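Local coordinates for PaaA (PDB 5FF5), which is an E1-like, ThiF-family enzyme that takes part in building the bicyclic core of pantocin A, probably by adenylating carboxylates of its peptide substrate, at residues Met140-Trp146 and Arg174-Tyr178; Thr158-Gly164 and His203-Glu209. All coordinates share one frame; numbering follows the deposited sequence.

How the interactions relate
Both interactions belong to the ThiF-family Rossmann-like part of PaaA and lie beside one another, their centres about 13 Å apart. Interaction 1 is the more buried: a glycine-rich turn and the start of helix 142-153 meet a loop through side-chain hydrogen bonds, aromatic packing and a shared sulfate. Interaction 2 is strand pairing at the edge of the main sheet, held mostly by backbone bonds, with more exposed residues on its outer strand 203-207. Helix 142-153 and strand 158-162 follow each other in the chain. The two sites touch where Asp163 accepts the backbone N-H of Met140 and where Leu161 packs on the selenium of Met140, which is modelled as selenomethionine.

Interaction 1 (Met140-Trp146 and Arg174-Tyr178); sequences MGGWGTW and RQVLY. With SO4 (sulfate ion), chain C.
The Trp146 side chain leans back beside its own backbone N (chi1 -71°) and carries its indole over to Arg174 and Val176, while Thr145, at chi1 48°, sets OG1 facing Val176 and CG2 against the ring of Tyr178. Trp146 NE1 donates to Arg174 O at 2.7 Å, the oxygen lying 18° out of the indole plane. Val176 CG1 stands over one face of this indole in a CH-pi contact, 3.9 Å from the centroid of the five-membered ring; a beta-branched residue suits this place because its methyl C-H bonds can face the pi cloud. Thr145 OG1 receives a weak bond from Val176 N (3.3 Å). Leu177 CG rests on Thr145 O. Beyond, Trp146 packs on Trp146 of the second subunit, so the indole links this loop to the dimer interface.

At the other end, a sulfate, probably from the crystallisation liquor, shares the one N-H of Gly142 N between O2 and O4, each at 2.9 Å, neither bond straight. Arg174 NE also hydrogen-bonds O2, 2.9 Å away. Gln175 turns OE1 to Lys187 and brings NE2 within 2.9 Å of sulfate O2. Gly141 and Gly142, having no side chains, let the anion come up to the backbone. A helix N-terminus and an arginine holding an anion beside a GxGxxG-like turn are consistent with the nucleotide-binding site of E1-like enzymes.

Interaction 2 (Thr158-Gly164 and His203-Glu209); sequences TLRLIDG and HVETFFE
Backbone hydrogen bonds carry most of the contact between Thr158-Gly164 and His203-Glu209. The strands run parallel, the axes of these short segments 17° apart, and five bonds alternate between them: Leu159 N reaches His203 O at 2.8 Å, Glu205 N returns to Leu159 O, Leu161 N reaches Glu205 O, Phe207 N returns to Leu161 O, and Asp163 N closes the ladder on Phe207 O at 3.1 Å. CA-H...O contacts, such as Val204 CA to Leu159 O, fill in between.

Apolar packing divides by face. Leu161 CD1 meets Val204 CG1 at 3.9 Å on the face covered by helix 187-198, where branched aliphatic side chains suit the interior. On the other face Ile162 lies alongside Phe207, its CD1 next to ring atom CD2, and helix 215-222 covers both through Leu221. A loose contact on this face sets Thr158 OG1 at the ring edge of His203.

Charged groups share that second face. Arg160 and Glu205 form a salt bridge whose modelled separation is doubtful. A bend at chi3 (77°) brings the guanidinium of Arg160 beside the Phe207 ring, the two planes inclined, and Arg160 NE donates to Leu221 O; a long, charged residue can thus span the face and still bond its end.

With helix 187-198 in the connection between them, neighbouring parallel strands 158-162 and 203-207 form the beta-alpha-beta crossover characteristic of a Rossmann-like fold, with 203-207 outermost in this chain.

Interaction 1 (Met140-Trp146 and Arg174-Tyr178)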
loop_
_atom_site.group_PDB
_atom_site.type_symbol
_atom_site.label_atom_id
_atom_site.label_comp_id
_atom_site.label_asym_id
_atom_site.label_seq_id
_atom_site.Cartn_x
_atom_site.Cartn_y
_atom_site.Cartn_z
HETATM N N MSE A 140 16.398 -1.213 -8.715
HETATM C CA MSE A 140 15.806 -0.357 -7.698
HETATM C C MSE A 140 15.132 0.891 -8.284
HETATM O O MSE A 140 15.275 2.006 -7.770
HETATM C CB MSE A 140 16.865 0.021 -6.671
HETATM C CG MSE A 140 17.346 -1.176 -5.843
HETATM SE SE MSE A 140 15.991 -1.956 -4.638
HETATM C CE MSE A 140 15.562 -3.521 -5.697
ATOM N N GLY A 141 14.394 0.679 -9.367
ATOM C CA GLY A 141 13.488 1.675 -9.904
ATOM C C GLY A 141 12.237 1.750 -9.041
ATOM O O GLY A 141 12.252 1.378 -7.860
ATOM N N GLY A 142 11.174 2.306 -9.617
ATOM C CA GLY A 142 9.893 2.411 -8.952
ATOM C C GLY A 142 9.405 1.123 -8.306
ATOM O O GLY A 142 9.311 1.043 -7.083
ATOM N N TRP A 143 9.070 0.115 -9.108
ATOM C CA TRP A 143 8.536 -1.117 -8.534
ATOM C C TRP A 143 9.535 -1.663 -7.519
ATOM O O TRP A 143 9.153 -2.184 -6.478
ATOM C CB TRP A 143 8.238 -2.165 -9.620
ATOM C CG TRP A 143 9.435 -2.674 -10.372
ATOM C CD1 TRP A 143 9.963 -2.167 -11.536
ATOM C CD2 TRP A 143 10.232 -3.832 -10.044
ATOM N NE1 TRP A 143 11.054 -2.921 -11.934
ATOM C CE2 TRP A 143 11.238 -3.949 -11.044
ATOM C CE3 TRP A 143 10.202 -4.773 -9.002
ATOM C CZ2 TRP A 143 12.195 -4.972 -11.032
ATOM C CZ3 TRP A 143 11.165 -5.794 -8.994
ATOM C CH2 TRP A 143 12.146 -5.878 -10.004
ATOM N N GLY A 144 10.814 -1.456 -7.812
ATOM C CA GLY A 144 11.906 -1.989 -7.025
ATOM C C GLY A 144 12.044 -1.456 -5.624
ATOM O O GLY A 144 12.268 -2.221 -4.686
ATOM N N THR A 145 11.922 -0.138 -5.482
ATOM C CA THR A 145 12.081 0.525 -4.186
ATOM C C THR A 145 10.945 0.231 -3.210
ATOM O O THR A 145 11.165 0.143 -2.006
ATOM C CB THR A 145 12.166 2.060 -4.347
ATOM O OG1 THR A 145 11.111 2.520 -5.197
ATOM C CG2 THR A 145 13.486 2.468 -4.957
ATOM N N TRP A 146 9.730 0.075 -3.718
ATOM C CA TRP A 146 8.590 -0.175 -2.843
ATOM C C TRP A 146 8.597 -1.589 -2.318
ATOM O O TRP A 146 8.213 -1.822 -1.178
ATOM C CB TRP A 146 7.283 0.114 -3.568
ATOM C CG TRP A 146 7.062 1.560 -3.793
ATOM C CD1 TRP A 146 7.517 2.308 -4.833
ATOM C CD2 TRP A 146 6.331 2.446 -2.952
ATOM N NE1 TRP A 146 7.118 3.609 -4.690
ATOM C CE2 TRP A 146 6.385 3.721 -3.541
ATOM C CE3 TRP A 146 5.619 2.283 -1.755
ATOM C CZ2 TRP A 146 5.764 4.824 -2.985
ATOM C CZ3 TRP A 146 5.011 3.381 -1.197
ATOM C CH2 TRP A 146 5.083 4.638 -1.813
ATOM N N ARG A 174 8.707 9.012 -7.109
ATOM C CA ARG A 174 8.127 7.664 -7.117
ATOM C C ARG A 174 8.979 6.576 -6.455
ATOM O O ARG A 174 8.446 5.567 -5.993
ATOM C CB ARG A 174 7.809 7.231 -8.557
ATOM C CG ARG A 174 8.923 7.474 -9.534
ATOM C CD ARG A 174 8.651 6.809 -10.861
ATOM N NE ARG A 174 9.818 6.873 -11.744
ATOM C CZ ARG A 174 10.475 7.990 -12.041
ATOM N NH1 ARG A 174 10.069 9.150 -11.545
ATOM N NH2 ARG A 174 11.530 7.953 -12.848
ATOM N N GLN A 175 10.296 6.749 -6.444
ATOM C CA GLN A 175 11.167 5.747 -5.854
ATOM C C GLN A 175 11.378 6.085 -4.379
ATOM O O GLN A 175 12.189 6.954 -4.055
ATOM C CB GLN A 175 12.484 5.707 -6.627
ATOM C CG GLN A 175 12.289 5.836 -8.158
ATOM C CD GLN A 175 13.503 5.404 -8.969
ATOM O OE1 GLN A 175 14.498 4.935 -8.417
ATOM N NE2 GLN A 175 13.420 5.555 -10.286
ATOM N N VAL A 176 10.676 5.365 -3.498
ATOM C CA VAL A 176 10.470 5.741 -2.078
ATOM C C VAL A 176 11.647 5.587 -1.110
ATOM O O VAL A 176 11.630 6.180 -0.028
ATOM C CB VAL A 176 9.287 4.939 -1.469
ATOM C CG1 VAL A 176 9.635 3.452 -1.322
ATOM C CG2 VAL A 176 8.866 5.529 -0.131
ATOM N N LEU A 177 12.644 4.780 -1.479
ATOM C CA LEU A 177 13.819 4.540 -0.633
ATOM C C LEU A 177 14.820 5.688 -0.718
ATOM O O LEU A 177 15.812 5.708 0.021
ATOM C CB LEU A 177 14.509 3.240 -1.037
ATOM C CG LEU A 177 13.848 1.950 -0.604
ATOM C CD1 LEU A 177 14.712 0.775 -0.953
ATOM C CD2 LEU A 177 13.654 2.011 0.890
ATOM N N TYR A 178 14.547 6.634 -1.622
ATOM C CA TYR A 178 15.460 7.735 -1.891
ATOM C C TYR A 178 14.824 9.064 -1.511
ATOM O O TYR A 178 13.773 9.428 -2.032
ATOM C CB TYR A 178 15.865 7.767 -3.374
ATOM C CG TYR A 178 16.191 6.423 -3.975
ATOM C CD1 TYR A 178 16.984 5.514 -3.310
ATOM C CD2 TYR A 178 15.694 6.064 -5.218
ATOM C CE1 TYR A 178 17.267 4.279 -3.863
ATOM C CE2 TYR A 178 15.976 4.829 -5.785
ATOM C CZ TYR A 178 16.763 3.938 -5.103
ATOM O OH TYR A 178 17.050 2.703 -5.658
HETATM S S SO4 C . 10.635 3.531 -12.762
HETATM O O1 SO4 C . 9.193 3.799 -12.822
HETATM O O2 SO4 C . 11.231 4.318 -11.692
HETATM O O3 SO4 C . 11.322 3.927 -13.999
HETATM O O4 SO4 C . 10.841 2.106 -12.477
#

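Interaction 2 (Thr158-Gly164 and His203-Glu209)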
loop_
_atom_site.group_PDB
_atom_site.type_symbol
_atom_site.label_atom_id
_atom_site.label_comp_id
_atom_site.label_asym_id
_atom_site.label_seq_id
_atom_site.Cartn_x
_atom_site.Cartn_y
_atom_site.Cartn_z
ATOM N N THR A 158 16.937 -11.031 4.855
ATOM C CA THR A 158 18.028 -10.391 4.129
ATOM C C THR A 158 17.544 -9.861 2.784
ATOM O O THR A 158 16.743 -10.495 2.101
ATOM C CB THR A 158 19.189 -11.354 3.889
ATOM O OG1 THR A 158 19.569 -11.969 5.123
ATOM C CG2 THR A 158 20.373 -10.617 3.286
ATOM N N LEU A 159 18.054 -8.705 2.395
ATOM C CA LEU A 159 17.736 -8.134 1.102
ATOM C C LEU A 159 18.975 -8.040 0.245
ATOM O O LEU A 159 19.973 -7.491 0.686
ATOM C CB LEU A 159 17.103 -6.747 1.267
ATOM C CG LEU A 159 15.605 -6.667 1.596
ATOM C CD1 LEU A 159 15.189 -5.226 1.722
ATOM C CD2 LEU A 159 14.767 -7.341 0.526
ATOM N N ARG A 160 18.922 -8.614 -0.959
ATOM C CA ARG A 160 19.988 -8.442 -1.947
ATOM C C ARG A 160 19.538 -7.456 -2.990
ATOM O O ARG A 160 18.640 -7.766 -3.765
ATOM C CB ARG A 160 20.341 -9.745 -2.657
ATOM C CG ARG A 160 20.725 -10.880 -1.761
ATOM C CD ARG A 160 21.087 -12.113 -2.576
ATOM N NE ARG A 160 22.416 -12.026 -3.174
ATOM C CZ ARG A 160 23.540 -12.329 -2.534
ATOM N NH1 ARG A 160 23.491 -12.726 -1.267
ATOM N NH2 ARG A 160 24.710 -12.236 -3.159
ATOM N N LEU A 161 20.157 -6.280 -3.029
ATOM C CA LEU A 161 19.758 -5.258 -3.990
ATOM C C LEU A 161 20.781 -5.206 -5.107
ATOM O O LEU A 161 21.974 -5.143 -4.843
ATOM C CB LEU A 161 19.631 -3.889 -3.334
ATOM C CG LEU A 161 18.824 -3.808 -2.051
ATOM C CD1 LEU A 161 18.927 -2.399 -1.555
ATOM C CD2 LEU A 161 17.385 -4.195 -2.311
ATOM N N ILE A 162 20.298 -5.206 -6.348
ATOM C CA ILE A 162 21.148 -5.218 -7.537
ATOM C C ILE A 162 20.843 -4.012 -8.408
ATOM O O ILE A 162 19.777 -3.945 -8.997
ATOM C CB ILE A 162 20.896 -6.499 -8.385
ATOM C CG1 ILE A 162 20.675 -7.723 -7.495
ATOM C CG2 ILE A 162 21.971 -6.693 -9.420
ATOM C CD1 ILE A 162 21.633 -7.825 -6.344
ATOM N N ASP A 163 21.773 -3.080 -8.537
ATOM C CA ASP A 163 21.507 -1.907 -9.359
ATOM C C ASP A 163 22.730 -1.020 -9.609
ATOM O O ASP A 163 23.528 -0.755 -8.703
ATOM C CB ASP A 163 20.404 -1.089 -8.703
ATOM C CG ASP A 163 19.861 -0.006 -9.600
ATOM O OD1 ASP A 163 20.570 1.012 -9.787
ATOM O OD2 ASP A 163 18.726 -0.171 -10.106
ATOM N N GLY A 164 22.860 -0.540 -10.842
ATOM C CA GLY A 164 24.005 0.271 -11.214
ATOM C C GLY A 164 23.738 1.763 -11.336
ATOM O O GLY A 164 24.618 2.516 -11.773
ATOM N N HIS A 203 19.426 -7.500 7.036
ATOM C CA HIS A 203 20.772 -7.436 6.457
ATOM C C HIS A 203 20.666 -7.049 5.000
ATOM O O HIS A 203 19.943 -7.682 4.243
ATOM C CB HIS A 203 21.507 -8.779 6.561
ATOM C CG HIS A 203 21.548 -9.340 7.945
ATOM N ND1 HIS A 203 20.863 -10.480 8.308
ATOM C CD2 HIS A 203 22.175 -8.904 9.064
ATOM C CE1 HIS A 203 21.069 -10.728 9.590
ATOM N NE2 HIS A 203 21.860 -9.786 10.073
ATOM N N VAL A 204 21.426 -6.052 4.579
ATOM C CA VAL A 204 21.366 -5.655 3.180
ATOM C C VAL A 204 22.708 -5.861 2.440
ATOM O O VAL A 204 23.752 -5.299 2.785
ATOM C CB VAL A 204 20.910 -4.202 3.052
ATOM C CG1 VAL A 204 20.804 -3.821 1.591
ATOM C CG2 VAL A 204 19.591 -4.030 3.734
ATOM N N GLU A 205 22.642 -6.676 1.398
ATOM C CA GLU A 205 23.780 -6.960 0.537
ATOM C C GLU A 205 23.557 -6.217 -0.763
ATOM O O GLU A 205 22.528 -6.404 -1.431
ATOM C CB GLU A 205 23.912 -8.465 0.301
ATOM C CG GLU A 205 24.186 -9.244 1.573
ATOM C CD GLU A 205 23.979 -10.743 1.418
ATOM O OE1 GLU A 205 23.703 -11.190 0.288
ATOM O OE2 GLU A 205 24.072 -11.481 2.427
ATOM N N THR A 206 24.523 -5.380 -1.124
ATOM C CA THR A 206 24.338 -4.461 -2.236
ATOM C C THR A 206 25.327 -4.733 -3.363
ATOM O O THR A 206 26.483 -5.033 -3.133
ATOM C CB THR A 206 24.473 -3.002 -1.787
ATOM O OG1 THR A 206 25.745 -2.793 -1.147
ATOM C CG2 THR A 206 23.310 -2.642 -0.852
ATOM N N PHE A 207 24.834 -4.701 -4.587
ATOM C CA PHE A 207 25.690 -4.871 -5.730
ATOM C C PHE A 207 25.553 -3.708 -6.694
ATOM O O PHE A 207 24.600 -3.624 -7.450
ATOM C CB PHE A 207 25.366 -6.187 -6.400
ATOM C CG PHE A 207 25.540 -7.353 -5.495
ATOM C CD1 PHE A 207 26.781 -7.947 -5.341
ATOM C CD2 PHE A 207 24.477 -7.839 -4.763
ATOM C CE1 PHE A 207 26.945 -9.016 -4.489
ATOM C CE2 PHE A 207 24.645 -8.913 -3.909
ATOM C CZ PHE A 207 25.873 -9.495 -3.770
ATOM N N PHE A 208 26.552 -2.839 -6.709
ATOM C CA PHE A 208 26.476 -1.685 -7.572
ATOM C C PHE A 208 26.842 -2.104 -8.975
ATOM O O PHE A 208 27.985 -1.947 -9.394
ATOM C CB PHE A 208 27.380 -0.559 -7.084
ATOM C CG PHE A 208 27.356 0.641 -7.972
ATOM C CD1 PHE A 208 26.162 1.073 -8.522
ATOM C CD2 PHE A 208 28.502 1.371 -8.217
ATOM C CE1 PHE A 208 26.120 2.181 -9.342
ATOM C CE2 PHE A 208 28.459 2.486 -9.031
ATOM C CZ PHE A 208 27.262 2.889 -9.595
ATOM N N GLU A 209 25.869 -2.690 -9.671
ATOM C CA GLU A 209 26.051 -3.128 -11.048
ATOM C C GLU A 209 24.710 -3.471 -11.671
ATOM O O GLU A 209 23.772 -3.774 -10.953
ATOM C CB GLU A 209 26.945 -4.347 -11.078
ATOM C CG GLU A 209 26.264 -5.609 -10.576
ATOM C CD GLU A 209 27.180 -6.826 -10.625
ATOM O OE1 GLU A 209 27.977 -6.986 -9.672
ATOM O OE2 GLU A 209 27.130 -7.594 -11.623
#